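PDB 3TCO: thioredoxin (TrxA-1) from Sulfolobus solfataricus, which probably reduces disulfide bonds in other proteins through a redox-active pair of cysteines in a CxxC motif. Local coordinates for residues D4-L9 / I42-A47; K22-D27 / K53-R58; H37-I42 / G93-D98. All blocks are in the same frame, centred on the assembly; numbering follows the deposited sequence.

Contact 1. Residues D4-L9 / I42-A47; sequences DVTLVL and IYKKVA. With EDO (1,2-ethanediol), chain D.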
loop_
_atom_site.group_PDB
_atom_site.type_symbol
_atom_site.label_atom_id
_atom_site.label_comp_id
_atom_site.label_asym_id
_atom_site.label_seq_id
_atom_site.Cartn_x
_atom_site.Cartn_y
_atom_site.Cartn_z
ATOM N N ASP A 4 6.010 -9.454 -10.144
ATOM C CA ASP A 4 5.091 -8.705 -9.288
ATOM C C ASP A 4 4.768 -9.477 -8.016
ATOM O O ASP A 4 4.097 -10.509 -8.055
ATOM C CB ASP A 4 3.792 -8.409 -10.049
ATOM C CG ASP A 4 2.858 -7.505 -9.271
ATOM O OD1 ASP A 4 3.215 -7.133 -8.138
ATOM O OD2 ASP A 4 1.773 -7.160 -9.791
ATOM N N VAL A 5 5.248 -8.976 -6.886
ATOM C CA VAL A 5 5.007 -9.627 -5.611
ATOM C C VAL A 5 3.993 -8.876 -4.761
ATOM O O VAL A 5 3.823 -9.179 -3.576
ATOM C CB VAL A 5 6.319 -9.794 -4.825
ATOM C CG1 VAL A 5 7.285 -10.652 -5.633
ATOM C CG2 VAL A 5 6.938 -8.415 -4.531
ATOM N N THR A 6 3.319 -7.900 -5.362
ATOM C CA THR A 6 2.300 -7.143 -4.648
ATOM C C THR A 6 1.072 -8.028 -4.515
ATOM O O THR A 6 0.887 -8.974 -5.280
ATOM C CB THR A 6 1.921 -5.840 -5.374
ATOM O OG1 THR A 6 1.340 -6.142 -6.652
ATOM C CG2 THR A 6 3.161 -4.977 -5.553
ATOM N N LEU A 7 0.230 -7.703 -3.541
ATOM C CA LEU A 7 -0.955 -8.496 -3.243
ATOM C C LEU A 7 -2.251 -7.714 -3.321
ATOM O O LEU A 7 -2.397 -6.670 -2.680
ATOM C CB LEU A 7 -0.823 -9.080 -1.825
ATOM C CG LEU A 7 -2.065 -9.727 -1.188
ATOM C CD1 LEU A 7 -2.346 -11.054 -1.848
ATOM C CD2 LEU A 7 -1.834 -9.925 0.302
ATOM N N VAL A 8 -3.203 -8.236 -4.085
ATOM C CA VAL A 8 -4.508 -7.600 -4.191
ATOM C C VAL A 8 -5.268 -7.757 -2.861
ATOM O O VAL A 8 -5.379 -8.853 -2.308
ATOM C CB VAL A 8 -5.353 -8.244 -5.317
ATOM C CG1 VAL A 8 -6.765 -7.667 -5.298
ATOM C CG2 VAL A 8 -4.698 -7.990 -6.685
ATOM N N LEU A 9 -5.787 -6.653 -2.351
ATOM C CA LEU A 9 -6.541 -6.668 -1.111
ATOM C C LEU A 9 -7.976 -6.245 -1.353
ATOM O O LEU A 9 -8.228 -5.343 -2.160
ATOM C CB LEU A 9 -5.935 -5.690 -0.105
ATOM C CG LEU A 9 -4.545 -6.009 0.459
ATOM C CD1 LEU A 9 -4.013 -4.852 1.309
ATOM C CD2 LEU A 9 -4.647 -7.286 1.265
ATOM N N ILE A 42 7.268 1.940 -9.279
ATOM C CA ILE A 42 8.133 2.241 -8.139
ATOM C C ILE A 42 7.663 1.402 -6.944
ATOM O O ILE A 42 8.470 0.804 -6.229
ATOM C CB ILE A 42 8.069 3.741 -7.773
ATOM C CG1 ILE A 42 8.602 4.580 -8.946
ATOM C CG2 ILE A 42 8.838 4.011 -6.494
ATOM C CD1 ILE A 42 10.003 4.207 -9.399
ATOM N N TYR A 43 6.349 1.346 -6.747
ATOM C CA TYR A 43 5.776 0.570 -5.642
ATOM C C TYR A 43 6.123 -0.901 -5.832
ATOM O O TYR A 43 6.483 -1.586 -4.880
ATOM C CB TYR A 43 4.256 0.724 -5.602
ATOM C CG TYR A 43 3.612 0.097 -4.388
ATOM C CD1 TYR A 43 3.711 0.694 -3.137
ATOM C CD2 TYR A 43 2.886 -1.096 -4.496
ATOM C CE1 TYR A 43 3.102 0.132 -2.017
ATOM C CE2 TYR A 43 2.272 -1.672 -3.377
ATOM C CZ TYR A 43 2.383 -1.048 -2.144
ATOM O OH TYR A 43 1.769 -1.576 -1.032
ATOM N N LYS A 44 6.011 -1.376 -7.068
ATOM C CA LYS A 44 6.334 -2.765 -7.403
ATOM C C LYS A 44 7.827 -3.077 -7.229
ATOM O O LYS A 44 8.204 -4.137 -6.711
ATOM C CB LYS A 44 5.919 -3.049 -8.843
ATOM C CG LYS A 44 4.416 -3.191 -9.003
ATOM C CD LYS A 44 4.008 -3.270 -10.468
ATOM C CE LYS A 44 2.517 -3.526 -10.600
ATOM N NZ LYS A 44 2.180 -3.821 -12.016
ATOM N N LYS A 45 8.666 -2.143 -7.664
ATOM C CA LYS A 45 10.112 -2.302 -7.544
ATOM C C LYS A 45 10.546 -2.432 -6.080
ATOM O O LYS A 45 11.358 -3.299 -5.733
ATOM C CB LYS A 45 10.819 -1.107 -8.194
ATOM C CG LYS A 45 12.335 -1.169 -8.079
ATOM C CD LYS A 45 12.996 -0.191 -9.032
ATOM C CE LYS A 45 14.507 -0.413 -9.085
ATOM N NZ LYS A 45 15.127 0.265 -10.261
ATOM N N VAL A 46 10.015 -1.575 -5.213
ATOM C CA VAL A 46 10.368 -1.648 -3.805
ATOM C C VAL A 46 9.802 -2.924 -3.180
ATOM O O VAL A 46 10.468 -3.568 -2.361
ATOM C CB VAL A 46 9.882 -0.394 -3.039
ATOM C CG1 VAL A 46 10.205 -0.518 -1.537
ATOM C CG2 VAL A 46 10.594 0.848 -3.609
ATOM N N ALA A 47 8.595 -3.309 -3.582
ATOM C CA ALA A 47 7.989 -4.527 -3.048
ATOM C C ALA A 47 8.883 -5.734 -3.368
ATOM O O ALA A 47 9.013 -6.658 -2.559
ATOM C CB ALA A 47 6.592 -4.739 -3.637
HETATM C C1 EDO D . 3.424 -11.349 -0.165
HETATM O O1 EDO D . 4.491 -12.175 0.311
HETATM C C2 EDO D . 3.080 -11.745 -1.603
HETATM O O2 EDO D . 4.240 -11.613 -2.429
HETATM O O HOH W 1 7.052 -6.718 -7.288
#

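Contact 2. Residues K22-D27 / K53-R58; sequences KLVLVD and KAVFGR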
loop_
_atom_site.group_PDB
_atom_site.type_symbol
_atom_site.label_atom_id
_atom_site.label_comp_id
_atom_site.label_asym_id
_atom_site.label_seq_id
_atom_site.Cartn_x
_atom_site.Cartn_y
_atom_site.Cartn_z
ATOM N N LYS A 22 3.758 -8.271 10.269
ATOM C CA LYS A 22 4.302 -7.112 10.971
ATOM C C LYS A 22 4.174 -5.797 10.207
ATOM O O LYS A 22 3.706 -4.806 10.758
ATOM C CB LYS A 22 5.774 -7.331 11.342
ATOM C CG LYS A 22 6.411 -6.073 11.923
ATOM C CD LYS A 22 7.868 -6.283 12.334
ATOM C CE LYS A 22 8.446 -4.979 12.868
ATOM N NZ LYS A 22 9.779 -5.156 13.501
ATOM N N LEU A 23 4.613 -5.783 8.950
ATOM C CA LEU A 23 4.539 -4.576 8.144
ATOM C C LEU A 23 3.741 -4.816 6.878
ATOM O O LEU A 23 4.065 -5.703 6.071
ATOM C CB LEU A 23 5.946 -4.073 7.773
ATOM C CG LEU A 23 5.997 -2.967 6.701
ATOM C CD1 LEU A 23 5.333 -1.686 7.235
ATOM C CD2 LEU A 23 7.446 -2.662 6.316
ATOM N N VAL A 24 2.704 -4.007 6.696
ATOM C CA VAL A 24 1.857 -4.124 5.520
ATOM C C VAL A 24 1.598 -2.740 4.940
ATOM O O VAL A 24 1.167 -1.829 5.654
ATOM C CB VAL A 24 0.489 -4.763 5.853
ATOM C CG1 VAL A 24 -0.350 -4.884 4.575
ATOM C CG2 VAL A 24 0.680 -6.161 6.474
ATOM N N LEU A 25 1.893 -2.584 3.653
ATOM C CA LEU A 25 1.661 -1.321 2.957
ATOM C C LEU A 25 0.476 -1.536 2.038
ATOM O O LEU A 25 0.242 -2.647 1.563
ATOM C CB LEU A 25 2.888 -0.896 2.135
ATOM C CG LEU A 25 4.142 -0.536 2.941
ATOM C CD1 LEU A 25 4.971 -1.798 3.198
ATOM C CD2 LEU A 25 4.969 0.475 2.158
ATOM N N VAL A 26 -0.273 -0.472 1.784
ATOM C CA VAL A 26 -1.443 -0.585 0.926
ATOM C C VAL A 26 -1.490 0.563 -0.067
ATOM O O VAL A 26 -1.759 1.700 0.313
ATOM C CB VAL A 26 -2.764 -0.569 1.754
ATOM C CG1 VAL A 26 -3.956 -0.839 0.827
ATOM C CG2 VAL A 26 -2.710 -1.607 2.868
ATOM N N ASP A 27 -1.201 0.263 -1.329
ATOM C CA ASP A 27 -1.230 1.269 -2.387
ATOM C C ASP A 27 -2.690 1.371 -2.858
ATOM O O ASP A 27 -3.216 0.450 -3.469
ATOM C CB ASP A 27 -0.300 0.845 -3.540
ATOM C CG ASP A 27 -0.480 1.696 -4.804
ATOM O OD1 ASP A 27 -0.997 2.824 -4.727
ATOM O OD2 ASP A 27 -0.085 1.226 -5.882
ATOM N N LYS A 53 9.616 -10.028 3.163
ATOM C CA LYS A 53 9.826 -9.313 4.419
ATOM C C LYS A 53 8.684 -8.411 4.879
ATOM O O LYS A 53 8.533 -8.160 6.075
ATOM C CB LYS A 53 11.126 -8.504 4.328
ATOM C CG LYS A 53 12.348 -9.362 3.978
ATOM C CD LYS A 53 13.645 -8.558 4.063
ATOM C CE LYS A 53 14.869 -9.461 3.914
ATOM N NZ LYS A 53 14.941 -10.133 2.577
ATOM N N ALA A 54 7.910 -7.906 3.928
ATOM C CA ALA A 54 6.757 -7.055 4.228
ATOM C C ALA A 54 5.769 -7.262 3.104
ATOM O O ALA A 54 6.165 -7.613 1.993
ATOM C CB ALA A 54 7.154 -5.596 4.295
ATOM N N VAL A 55 4.487 -7.054 3.392
ATOM C CA VAL A 55 3.457 -7.233 2.387
ATOM C C VAL A 55 3.106 -5.907 1.729
ATOM O O VAL A 55 2.836 -4.908 2.406
ATOM C CB VAL A 55 2.189 -7.858 3.006
ATOM C CG1 VAL A 55 1.080 -7.984 1.939
ATOM C CG2 VAL A 55 2.534 -9.230 3.598
ATOM N N PHE A 56 3.169 -5.899 0.401
ATOM C CA PHE A 56 2.854 -4.710 -0.370
ATOM C C PHE A 56 1.507 -4.922 -1.052
ATOM O O PHE A 56 1.423 -5.397 -2.183
ATOM C CB PHE A 56 3.951 -4.428 -1.408
ATOM C CG PHE A 56 5.235 -3.889 -0.802
ATOM C CD1 PHE A 56 6.006 -4.680 0.041
ATOM C CD2 PHE A 56 5.657 -2.590 -1.068
ATOM C CE1 PHE A 56 7.184 -4.188 0.615
ATOM C CE2 PHE A 56 6.840 -2.084 -0.497
ATOM C CZ PHE A 56 7.602 -2.882 0.342
ATOM N N GLY A 57 0.457 -4.554 -0.335
ATOM C CA GLY A 57 -0.881 -4.713 -0.855
ATOM C C GLY A 57 -1.278 -3.588 -1.788
ATOM O O GLY A 57 -0.645 -2.531 -1.822
ATOM N N ARG A 58 -2.336 -3.844 -2.549
ATOM C CA ARG A 58 -2.883 -2.876 -3.482
ATOM C C ARG A 58 -4.382 -2.935 -3.286
ATOM O O ARG A 58 -4.973 -4.020 -3.267
ATOM C CB ARG A 58 -2.537 -3.240 -4.933
ATOM C CG ARG A 58 -1.049 -3.162 -5.239
ATOM C CD ARG A 58 -0.757 -3.269 -6.730
ATOM N NE ARG A 58 -1.081 -4.572 -7.298
ATOM C CZ ARG A 58 -2.117 -4.795 -8.103
ATOM N NH1 ARG A 58 -2.933 -3.800 -8.428
ATOM N NH2 ARG A 58 -2.317 -6.007 -8.608
HETATM O O HOH W 2 6.332 -7.987 7.881
#

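Contact 3. Residues H37-I42 / G93-D98; sequences HLYEPI and GAVDED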
loop_
_atom_site.group_PDB
_atom_site.type_symbol
_atom_site.label_atom_id
_atom_site.label_comp_id
_atom_site.label_asym_id
_atom_site.label_seq_id
_atom_site.Cartn_x
_atom_site.Cartn_y
_atom_site.Cartn_z
ATOM N N HIS A 37 -0.566 5.607 -12.008
ATOM C CA HIS A 37 0.098 4.853 -13.051
ATOM C C HIS A 37 1.612 5.068 -13.004
ATOM O O HIS A 37 2.392 4.147 -13.236
ATOM C CB HIS A 37 -0.487 5.265 -14.409
ATOM C CG HIS A 37 0.163 4.605 -15.581
ATOM N ND1 HIS A 37 1.278 5.125 -16.205
ATOM C CD2 HIS A 37 -0.142 3.462 -16.244
ATOM C CE1 HIS A 37 1.629 4.333 -17.204
ATOM N NE2 HIS A 37 0.785 3.317 -17.248
ATOM N N LEU A 38 2.025 6.288 -12.685
ATOM C CA LEU A 38 3.441 6.610 -12.602
ATOM C C LEU A 38 4.086 6.048 -11.337
ATOM O O LEU A 38 5.277 5.747 -11.318
ATOM C CB LEU A 38 3.630 8.123 -12.648
ATOM C CG LEU A 38 3.351 8.738 -14.025
ATOM C CD1 LEU A 38 3.436 10.251 -13.953
ATOM C CD2 LEU A 38 4.362 8.188 -15.029
ATOM N N TYR A 39 3.290 5.899 -10.283
ATOM C CA TYR A 39 3.788 5.363 -9.009
ATOM C C TYR A 39 3.881 3.821 -8.990
ATOM O O TYR A 39 4.761 3.243 -8.346
ATOM C CB TYR A 39 2.858 5.851 -7.891
ATOM C CG TYR A 39 3.126 5.317 -6.501
ATOM C CD1 TYR A 39 4.397 5.388 -5.935
ATOM C CD2 TYR A 39 2.083 4.807 -5.724
ATOM C CE1 TYR A 39 4.622 4.975 -4.630
ATOM C CE2 TYR A 39 2.297 4.388 -4.408
ATOM C CZ TYR A 39 3.568 4.477 -3.866
ATOM O OH TYR A 39 3.777 4.105 -2.550
ATOM N N GLU A 40 2.988 3.160 -9.717
ATOM C CA GLU A 40 2.953 1.703 -9.713
ATOM C C GLU A 40 4.283 0.954 -9.888
ATOM O O GLU A 40 4.600 0.075 -9.085
ATOM C CB GLU A 40 1.919 1.209 -10.725
ATOM C CG GLU A 40 0.513 1.756 -10.451
ATOM C CD GLU A 40 0.063 1.580 -8.993
ATOM O OE1 GLU A 40 -0.015 0.418 -8.532
ATOM O OE2 GLU A 40 -0.211 2.603 -8.309
ATOM N N PRO A 41 5.080 1.284 -10.920
ATOM C CA PRO A 41 6.348 0.558 -11.070
ATOM C C PRO A 41 7.327 0.768 -9.905
ATOM O O PRO A 41 8.128 -0.124 -9.578
ATOM C CB PRO A 41 6.884 1.072 -12.414
ATOM C CG PRO A 41 6.331 2.454 -12.489
ATOM C CD PRO A 41 4.904 2.266 -12.006
ATOM N N ILE A 42 7.268 1.940 -9.279
ATOM C CA ILE A 42 8.133 2.241 -8.139
ATOM C C ILE A 42 7.663 1.402 -6.944
ATOM O O ILE A 42 8.470 0.804 -6.229
ATOM C CB ILE A 42 8.069 3.741 -7.773
ATOM C CG1 ILE A 42 8.602 4.580 -8.946
ATOM C CG2 ILE A 42 8.838 4.011 -6.494
ATOM C CD1 ILE A 42 10.003 4.207 -9.399
ATOM N N GLY A 93 -0.079 10.815 -2.530
ATOM C CA GLY A 93 0.668 11.161 -3.731
ATOM C C GLY A 93 1.720 10.104 -4.003
ATOM O O GLY A 93 2.022 9.296 -3.125
ATOM N N ALA A 94 2.279 10.089 -5.209
ATOM C CA ALA A 94 3.309 9.108 -5.542
ATOM C C ALA A 94 4.510 9.298 -4.600
ATOM O O ALA A 94 5.122 10.368 -4.582
ATOM C CB ALA A 94 3.739 9.284 -6.998
ATOM N N VAL A 95 4.854 8.275 -3.818
ATOM C CA VAL A 95 5.976 8.409 -2.889
ATOM C C VAL A 95 7.331 8.219 -3.577
ATOM O O VAL A 95 7.527 7.268 -4.335
ATOM C CB VAL A 95 5.879 7.402 -1.709
ATOM C CG1 VAL A 95 6.110 6.003 -2.195
ATOM C CG2 VAL A 95 6.900 7.726 -0.660
ATOM N N ASP A 96 8.258 9.134 -3.308
ATOM C CA ASP A 96 9.595 9.055 -3.885
ATOM C C ASP A 96 10.168 7.694 -3.502
ATOM O O ASP A 96 9.947 7.224 -2.391
ATOM C CB ASP A 96 10.500 10.154 -3.310
ATOM C CG ASP A 96 10.086 11.538 -3.730
ATOM O OD1 ASP A 96 9.124 11.667 -4.522
ATOM O OD2 ASP A 96 10.730 12.503 -3.261
ATOM N N GLU A 97 10.924 7.069 -4.392
ATOM C CA GLU A 97 11.464 5.754 -4.068
ATOM C C GLU A 97 12.314 5.777 -2.807
ATOM O O GLU A 97 12.230 4.863 -1.981
ATOM C CB GLU A 97 12.298 5.207 -5.222
ATOM C CG GLU A 97 12.732 3.763 -5.009
ATOM C CD GLU A 97 13.466 3.173 -6.202
ATOM O OE1 GLU A 97 13.270 3.669 -7.329
ATOM O OE2 GLU A 97 14.215 2.195 -6.012
ATOM N N ASP A 98 13.140 6.809 -2.651
ATOM C CA ASP A 98 13.986 6.861 -1.472
ATOM C C ASP A 98 13.126 6.936 -0.212
ATOM O O ASP A 98 13.382 6.231 0.755
ATOM C CB ASP A 98 15.004 8.026 -1.566
ATOM C CG ASP A 98 14.352 9.394 -1.725
ATOM O OD1 ASP A 98 13.191 9.480 -2.176
ATOM O OD2 ASP A 98 15.027 10.400 -1.413
#

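Contact 1. Residues D4-L9 / I42-A47
The Tyr43 ring is met obliquely by Thr6 CG2, which lies 4.0 Å from CD2; the ring also packs edge-to-face against Phe56. The second flat group, the Asp4 carboxylate, closes an Asx turn leading into strand 7-8, an outer strand of this thioredoxin-fold sheet; residues 4-6, just before that strand, pack on helix 34-49. Asp4 OD1 accepts twice from Thr6: from OG1 at 2.6 Å through its syn lone pair, and from the backbone N, which stands 36° above the carboxylate plane. Thr6 OG1 is also hydrogen-bonded to Arg58 NE, and the two partners fix the rotation of the hydroxyl group. With OG1 between its own N and carbonyl carbon (chi1 63°), Thr6 offers CG2 to the helix, where the methyl rests among the Tyr43 ring, Lys44 CG and Ala47 CB, the last at 3.9 Å. Nearby, the extended Lys44 chain crosses Asp4 obliquely, leaving NZ 4.0 Å from OD2, an attraction too long for a salt bridge. Beside Thr6, Val5 sets CG2 against Ala47, 3.8 Å from its CB and 3.4 Å from its carbonyl O. One water ties the two backbones together, accepting from Val5 N and donating to Lys44 O. On Val5, O2 of an ethanediol, probably from the crystallisation liquor, donates to the carbonyl O at 2.7 Å.

Contact 2. Residues K22-D27 / K53-R58
Leu23 to Asp27 and Val55 to Gly57 are joined by four backbone hydrogen bonds: Val55 N to Leu23 O, Leu25 N to Val55 O, Gly57 N to Leu25 O and Asp27 N to Gly57 O. They pair strands 23-29 and 55-60 in parallel at the centre of the sheet, the two strands of a beta-alpha-beta unit whose crossover is helix 34-49. The third bond is short, 2.7 Å between Gly57 N and Leu25 O, and bent, with 141° at the hydrogen. Weaker CA-H...O contacts sit between these bonds, as at Arg58 CA to Asp27 O, 3.3 Å. Ahead of the paired residues, a water accepts from Leu23 N and donates to Lys53 O. Among apolar contacts, Leu25 and Phe56 lie side by side beneath helix 34-49. Leu25 holds CG anti to its carbonyl carbon (chi1 -66°), which brings CD1 over the centre of the Phe56 ring, 4.0 Å from the centroid, as a CH-pi contact; Ala54 O lies at the ring edge, in plane. On the face toward helix 14-20, Val24 CG2 leans on Val55 CB, and near the strand starts Leu23 CD2 touches Ala54 CB at 3.6 Å. Gly57 fits closely: a beta carbon there would come 3.3 Å from Leu25 O. Buried amides thus find partners within the sheet, flanked by Leu25 and Phe56 on one face and Val24 and Val55 on the other, while Asp27 brings a carboxylate near the CxxC cysteines.

Contact 3. Residues H37-I42 / G93-D98
Tyr39 leaves helix 34-49 toward Ala94, and its CB lies 3.7 Å from Ala94 CB. CG, anti to the backbone N (chi1 175°), lies 3.9 Å from Ala94 CA, and from there the ring runs out over the loop. Ala94 CA stands above one face, 4.2 Å from the ring centroid and 27° off the normal, a CH-pi contact. Further along, CD1 and CE1 pass the start of the next residue, CD1 at 3.6 Å from Val95 N. The outer end of the ring crosses Val95 obliquely; CG1 of that valine is modelled implausibly close to CE1, so the detail there is doubtful. At the tip, OH is hydrogen-bonded to Thr79 OG1. The loop that receives Tyr39 joins strand 86-92 to helix 97-107 of the thioredoxin fold, and Gly93 at its start bonds through its backbone to Pro77. Helix 34-49 opens with the CxxC motif, disulfide-bonded between Cys33 and Cys36, and is kinked near Pro41. Replacing Tyr39 by an alanine would probably leave Thr79 OG1 without this hydroxyl partner and open a gap beside Ala94 and Val95. One turn on, Ile42 reaches the first turn of helix 97-107: its CG2 rests 3.9 Å from Glu97 CB, the two side chains crossing at about a right angle. Glu97 runs on extended beyond CG, making a long, weak ion pair with Lys49 through OE2, with OE1 3.9 Å from Ile42 CD1.

Overall arrangement
Contact 2 is the buried core of the three, a strand pair held by main-chain bonds and sealed by apolar side chains. Contacts 1 and 3 both use helix 34-49, the crossover between those strands, and tie it outward: contact 1 to the N-terminal segment at one edge of the sheet, partly buried, and contact 3 to the loop before the last helix and its first turn, at the surface. Across both, methyl and ring contacts dominate, with a bridging water in contact 1. Contact 1 touches contact 2 closely, since Tyr43 and Ala47 sit over strand 55-60. Between contacts 2 and 3, Asp27 and Glu40 bring carboxylates together near the redox-active end of the fold.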